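Local coordinates for ferric uptake regulation protein (Pseudomonas aeruginosa, PDB 1MZB) that probably acts as an iron-responsive transcriptional regulator that binds DNA through a winged-helix domain and controls genes of iron uptake, at residues R20-D28 with V40-V51. Numbering follows the deposited sequence.
Sequences RVKILQMLD and VYKALMEAGEDV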
ATOM      1  N   ARG A  20     -10.174  21.468 -10.075  1.00 38.62           N
ATOM      2  CA  ARG A  20     -10.056  20.025  -9.909  1.00 38.44           C
ATOM      3  C   ARG A  20      -8.607  19.576 -10.026  1.00 38.50           C
ATOM      4  O   ARG A  20      -8.144  18.716  -9.278  1.00 36.52           O
ATOM      5  CB  ARG A  20     -10.961  19.289 -10.905  1.00 39.35           C
ATOM      6  CG  ARG A  20     -12.423  19.364 -10.542  1.00 38.25           C
ATOM      7  CD  ARG A  20     -13.343  18.740 -11.585  1.00 40.91           C
ATOM      8  NE  ARG A  20     -14.733  18.911 -11.175  1.00 42.39           N
ATOM      9  CZ  ARG A  20     -15.802  18.704 -11.944  1.00 47.78           C
ATOM     10  NH1 ARG A  20     -15.681  18.302 -13.210  1.00 48.46           N
ATOM     11  NH2 ARG A  20     -17.011  18.909 -11.438  1.00 50.75           N
ATOM     12  N   VAL A  21      -7.859  20.180 -10.943  1.00 38.19           N
ATOM     13  CA  VAL A  21      -6.462  19.813 -11.084  1.00 37.08           C
ATOM     14  C   VAL A  21      -5.599  20.243  -9.901  1.00 35.70           C
ATOM     15  O   VAL A  21      -4.781  19.458  -9.390  1.00 36.70           O
ATOM     16  CB  VAL A  21      -5.873  20.401 -12.400  1.00 38.75           C
ATOM     17  CG1 VAL A  21      -4.349  20.277 -12.386  1.00 40.68           C
ATOM     18  CG2 VAL A  21      -6.462  19.663 -13.578  1.00 39.59           C
ATOM     19  N   LYS A  22      -5.779  21.475  -9.429  1.00 34.55           N
ATOM     20  CA  LYS A  22      -4.982  21.934  -8.312  1.00 34.00           C
ATOM     21  C   LYS A  22      -5.231  21.127  -7.020  1.00 32.52           C
ATOM     22  O   LYS A  22      -4.301  20.824  -6.278  1.00 32.84           O
ATOM     23  CB  LYS A  22      -5.212  23.427  -8.081  1.00 37.65           C
ATOM     24  CG  LYS A  22      -4.444  24.291  -9.097  1.00 41.12           C
ATOM     25  CD  LYS A  22      -4.673  25.784  -8.911  1.00 48.34           C
ATOM     26  CE  LYS A  22      -3.809  26.577  -9.922  1.00 49.41           C
ATOM     27  NZ  LYS A  22      -2.435  25.978 -10.011  1.00 53.00           N
ATOM     28  N   ILE A  23      -6.482  20.772  -6.768  1.00 33.87           N
ATOM     29  CA  ILE A  23      -6.790  20.006  -5.554  1.00 32.52           C
ATOM     30  C   ILE A  23      -6.207  18.590  -5.624  1.00 32.78           C
ATOM     31  O   ILE A  23      -5.644  18.075  -4.648  1.00 31.31           O
ATOM     32  CB  ILE A  23      -8.315  20.014  -5.323  1.00 32.88           C
ATOM     33  CG1 ILE A  23      -8.733  21.456  -4.995  1.00 33.83           C
ATOM     34  CG2 ILE A  23      -8.686  19.005  -4.212  1.00 31.45           C
ATOM     35  CD1 ILE A  23     -10.227  21.732  -4.996  1.00 33.40           C
ATOM     36  N   LEU A  24      -6.309  17.957  -6.784  1.00 32.35           N
ATOM     37  CA  LEU A  24      -5.732  16.642  -6.937  1.00 32.63           C
ATOM     38  C   LEU A  24      -4.198  16.700  -6.746  1.00 31.83           C
ATOM     39  O   LEU A  24      -3.598  15.784  -6.193  1.00 31.02           O
ATOM     40  CB  LEU A  24      -6.085  16.086  -8.320  1.00 35.38           C
ATOM     41  CG  LEU A  24      -5.803  14.600  -8.528  1.00 38.71           C
ATOM     42  CD1 LEU A  24      -6.639  13.773  -7.564  1.00 36.87           C
ATOM     43  CD2 LEU A  24      -6.130  14.223  -9.985  1.00 40.61           C
ATOM     44  N   GLN A  25      -3.561  17.786  -7.180  1.00 33.51           N
ATOM     45  CA  GLN A  25      -2.112  17.912  -7.032  1.00 35.03           C
ATOM     46  C   GLN A  25      -1.776  18.107  -5.567  1.00 35.42           C
ATOM     47  O   GLN A  25      -0.772  17.582  -5.074  1.00 33.40           O
ATOM     48  CB  GLN A  25      -1.579  19.095  -7.862  1.00 35.81           C
ATOM     49  CG  GLN A  25      -1.627  18.852  -9.363  1.00 42.57           C
ATOM     50  CD  GLN A  25      -1.314  20.110 -10.165  1.00 47.30           C
ATOM     51  OE1 GLN A  25      -1.420  21.225  -9.652  1.00 48.26           O
ATOM     52  NE2 GLN A  25      -0.952  19.933 -11.441  1.00 47.80           N
ATOM     53  N   MET A  26      -2.625  18.856  -4.861  1.00 35.96           N
ATOM     54  CA  MET A  26      -2.396  19.059  -3.444  1.00 36.36           C
ATOM     55  C   MET A  26      -2.496  17.717  -2.722  1.00 35.06           C
ATOM     56  O   MET A  26      -1.693  17.418  -1.832  1.00 35.10           O
ATOM     57  CB  MET A  26      -3.413  20.035  -2.861  1.00 37.39           C
ATOM     58  CG  MET A  26      -3.093  20.399  -1.429  1.00 44.31           C
ATOM     59  SD  MET A  26      -1.368  20.961  -1.325  1.00 50.72           S
ATOM     60  CE  MET A  26      -1.440  22.426  -2.377  1.00 48.87           C
ATOM     61  N   LEU A  27      -3.486  16.909  -3.088  1.00 34.39           N
ATOM     62  CA  LEU A  27      -3.648  15.607  -2.455  1.00 35.14           C
ATOM     63  C   LEU A  27      -2.451  14.718  -2.730  1.00 36.28           C
ATOM     64  O   LEU A  27      -2.005  13.968  -1.850  1.00 36.05           O
ATOM     65  CB  LEU A  27      -4.897  14.906  -2.987  1.00 33.33           C
ATOM     66  CG  LEU A  27      -6.212  15.478  -2.474  1.00 34.13           C
ATOM     67  CD1 LEU A  27      -7.378  14.740  -3.131  1.00 36.58           C
ATOM     68  CD2 LEU A  27      -6.251  15.347  -0.950  1.00 34.88           C
ATOM     69  N   ASP A  28      -1.944  14.792  -3.955  1.00 37.95           N
ATOM     70  CA  ASP A  28      -0.797  13.961  -4.335  1.00 41.44           C
ATOM     71  C   ASP A  28       0.430  14.202  -3.458  1.00 44.80           C
ATOM     72  O   ASP A  28       1.084  13.247  -3.036  1.00 46.23           O
ATOM     73  CB  ASP A  28      -0.440  14.190  -5.802  1.00 39.55           C
ATOM     74  CG  ASP A  28      -1.455  13.576  -6.747  1.00 40.89           C
ATOM     75  OD1 ASP A  28      -2.239  12.708  -6.301  1.00 38.51           O
ATOM     76  OD2 ASP A  28      -1.473  13.958  -7.936  1.00 41.09           O
ATOM     77  N   VAL A  40      -6.512  21.060   3.145  1.00 28.70           N
ATOM     78  CA  VAL A  40      -6.283  21.269   1.710  1.00 28.45           C
ATOM     79  C   VAL A  40      -6.357  22.766   1.396  1.00 29.69           C
ATOM     80  O   VAL A  40      -5.451  23.338   0.733  1.00 26.91           O
ATOM     81  CB  VAL A  40      -7.309  20.465   0.852  1.00 29.01           C
ATOM     82  CG1 VAL A  40      -7.115  20.760  -0.632  1.00 30.93           C
ATOM     83  CG2 VAL A  40      -7.147  18.971   1.090  1.00 29.64           C
ATOM     84  N   TYR A  41      -7.423  23.412   1.857  1.00 27.98           N
ATOM     85  CA  TYR A  41      -7.615  24.864   1.660  1.00 28.89           C
ATOM     86  C   TYR A  41      -6.421  25.693   2.166  1.00 29.37           C
ATOM     87  O   TYR A  41      -5.894  26.593   1.445  1.00 29.93           O
ATOM     88  CB  TYR A  41      -8.912  25.297   2.388  1.00 25.95           C
ATOM     89  CG  TYR A  41      -9.100  26.784   2.491  1.00 31.62           C
ATOM     90  CD1 TYR A  41      -9.489  27.533   1.388  1.00 27.20           C
ATOM     91  CD2 TYR A  41      -8.881  27.444   3.704  1.00 31.32           C
ATOM     92  CE1 TYR A  41      -9.669  28.930   1.493  1.00 30.54           C
ATOM     93  CE2 TYR A  41      -9.050  28.825   3.816  1.00 32.96           C
ATOM     94  CZ  TYR A  41      -9.438  29.557   2.711  1.00 32.40           C
ATOM     95  OH  TYR A  41      -9.552  30.926   2.834  1.00 32.95           O
ATOM     96  N   LYS A  42      -5.963  25.392   3.375  1.00 28.39           N
ATOM     97  CA  LYS A  42      -4.833  26.112   3.960  1.00 33.43           C
ATOM     98  C   LYS A  42      -3.572  25.896   3.130  1.00 34.65           C
ATOM     99  O   LYS A  42      -2.811  26.853   2.895  1.00 35.60           O
ATOM    100  CB  LYS A  42      -4.576  25.666   5.392  1.00 34.95           C
ATOM    101  CG  LYS A  42      -5.610  26.210   6.385  1.00 45.67           C
ATOM    102  CD  LYS A  42      -5.497  25.491   7.725  1.00 51.28           C
ATOM    103  CE  LYS A  42      -6.556  25.969   8.713  1.00 54.00           C
ATOM    104  NZ  LYS A  42      -6.482  25.205   9.992  1.00 58.25           N
ATOM    105  N   ALA A  43      -3.338  24.656   2.704  1.00 34.63           N
ATOM    106  CA  ALA A  43      -2.155  24.362   1.866  1.00 37.49           C
ATOM    107  C   ALA A  43      -2.248  25.169   0.581  1.00 38.82           C
ATOM    108  O   ALA A  43      -1.256  25.752   0.124  1.00 41.47           O
ATOM    109  CB  ALA A  43      -2.087  22.889   1.538  1.00 35.59           C
ATOM    110  N   LEU A  44      -3.431  25.207  -0.016  1.00 38.55           N
ATOM    111  CA  LEU A  44      -3.630  25.975  -1.237  1.00 40.91           C
ATOM    112  C   LEU A  44      -3.421  27.465  -1.015  1.00 42.91           C
ATOM    113  O   LEU A  44      -2.830  28.143  -1.864  1.00 43.20           O
ATOM    114  CB  LEU A  44      -5.024  25.738  -1.801  1.00 39.90           C
ATOM    115  CG  LEU A  44      -5.227  24.392  -2.499  1.00 40.97           C
ATOM    116  CD1 LEU A  44      -6.692  24.215  -2.828  1.00 40.56           C
ATOM    117  CD2 LEU A  44      -4.350  24.336  -3.753  1.00 41.85           C
ATOM    118  N   MET A  45      -3.904  27.986   0.109  1.00 43.01           N
ATOM    119  CA  MET A  45      -3.726  29.410   0.408  1.00 45.06           C
ATOM    120  C   MET A  45      -2.260  29.734   0.625  1.00 46.79           C
ATOM    121  O   MET A  45      -1.791  30.796   0.215  1.00 47.10           O
ATOM    122  CB  MET A  45      -4.514  29.825   1.647  1.00 46.08           C
ATOM    123  CG  MET A  45      -6.022  29.849   1.439  1.00 46.23           C
ATOM    124  SD  MET A  45      -6.667  30.945   0.126  1.00 50.60           S
ATOM    125  CE  MET A  45      -6.485  32.563   0.889  1.00 51.29           C
ATOM    126  N   GLU A  46      -1.539  28.832   1.284  1.00 47.81           N
ATOM    127  CA  GLU A  46      -0.113  29.036   1.514  1.00 50.76           C
ATOM    128  C   GLU A  46       0.532  29.141   0.124  1.00 52.43           C
ATOM    129  O   GLU A  46       1.359  30.018  -0.129  1.00 52.99           O
ATOM    130  CB  GLU A  46       0.480  27.840   2.266  1.00 51.16           C
ATOM    131  CG  GLU A  46       1.803  28.120   2.981  1.00 56.13           C
ATOM    132  CD  GLU A  46       2.637  26.857   3.197  1.00 58.73           C
ATOM    133  OE1 GLU A  46       2.048  25.760   3.391  1.00 61.34           O
ATOM    134  OE2 GLU A  46       3.886  26.958   3.187  1.00 60.85           O
ATOM    135  N   ALA A  47       0.135  28.249  -0.783  1.00 53.38           N
ATOM    136  CA  ALA A  47       0.672  28.251  -2.139  1.00 54.28           C
ATOM    137  C   ALA A  47       0.124  29.427  -2.939  1.00 54.13           C
ATOM    138  O   ALA A  47       0.131  29.419  -4.172  1.00 55.57           O
ATOM    139  CB  ALA A  47       0.334  26.930  -2.835  1.00 54.36           C
ATOM    140  N   GLY A  48      -0.348  30.444  -2.232  1.00 53.92           N
ATOM    141  CA  GLY A  48      -0.899  31.616  -2.887  1.00 54.31           C
ATOM    142  C   GLY A  48      -1.997  31.364  -3.908  1.00 54.71           C
ATOM    143  O   GLY A  48      -2.244  32.214  -4.768  1.00 55.29           O
ATOM    144  N   GLU A  49      -2.667  30.216  -3.831  1.00 54.55           N
ATOM    145  CA  GLU A  49      -3.726  29.905  -4.790  1.00 54.04           C
ATOM    146  C   GLU A  49      -5.026  30.663  -4.516  1.00 54.31           C
ATOM    147  O   GLU A  49      -5.172  31.335  -3.486  1.00 55.27           O
ATOM    148  CB  GLU A  49      -3.991  28.396  -4.831  1.00 54.23           C
ATOM    149  CG  GLU A  49      -2.821  27.553  -5.373  1.00 55.11           C
ATOM    150  CD  GLU A  49      -2.544  27.770  -6.869  1.00 56.66           C
ATOM    151  OE1 GLU A  49      -3.394  28.365  -7.567  1.00 56.00           O
ATOM    152  OE2 GLU A  49      -1.484  27.320  -7.353  1.00 56.26           O
ATOM    153  N   ASP A  50      -5.971  30.543  -5.445  1.00 53.14           N
ATOM    154  CA  ASP A  50      -7.248  31.234  -5.351  1.00 52.15           C
ATOM    155  C   ASP A  50      -8.478  30.313  -5.363  1.00 49.71           C
ATOM    156  O   ASP A  50      -9.386  30.475  -6.189  1.00 49.83           O
ATOM    157  CB  ASP A  50      -7.328  32.251  -6.502  1.00 55.46           C
ATOM    158  CG  ASP A  50      -8.607  33.054  -6.489  1.00 58.03           C
ATOM    159  OD1 ASP A  50      -8.875  33.738  -5.473  1.00 60.34           O
ATOM    160  OD2 ASP A  50      -9.348  32.997  -7.501  1.00 60.56           O
ATOM    161  N   VAL A  51      -8.512  29.339  -4.457  1.00 45.47           N
ATOM    162  CA  VAL A  51      -9.646  28.421  -4.401  1.00 41.09           C
ATOM    163  C   VAL A  51     -10.294  28.577  -3.022  1.00 38.80           C
ATOM    164  O   VAL A  51      -9.628  28.375  -2.009  1.00 38.01           O
ATOM    165  CB  VAL A  51      -9.189  26.954  -4.571  1.00 40.93           C
ATOM    166  CG1 VAL A  51     -10.400  26.052  -4.719  1.00 40.51           C
ATOM    167  CG2 VAL A  51      -8.256  26.831  -5.784  1.00 41.77           C
TER
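Met26 reaches from helix 18-28 to Val40, Ala43 and Leu44 of helix 37-46, within the winged-helix domain that in Fur proteins serves DNA binding. Met26 has CG anti to the backbone N (chi1 -173°), and bends at chi2 and chi3 bring its SD to 3.5 Å from Ala43 CB and its CE to 3.7 Å from Leu44 CD2. The other methyl of Leu44, CD1, meets Ile23 CG1 at 4.1 Å, the two side chains crossing at about a right angle. Thus Leu44 is touched by residues from successive turns of helix 18-28. Val40, one helical turn before Leu44, puts CG1 against Met26 CG and CG2 4.3 Å from Leu27 CD2. The segment axes cross steeply, at 103° and 10.3 Å apart. Helix 53-66 packs against the same residues, with Val59 and Leu60 touching Ile23 and Val56 touching Val40.

Beyond Leu44 the helix ends in a Schellman motif with Gly48 at the C-prime position, where Glu49 N bonds back to Leu44 O. This turn brings Glu49 round to Lys22 and Val51 to Ile23 CD1. Beside the apolar contacts, Lys22 NZ forms a salt bridge with Glu49 OE2 at 3.1 Å, approaching from above the carboxylate, 42° out of its plane.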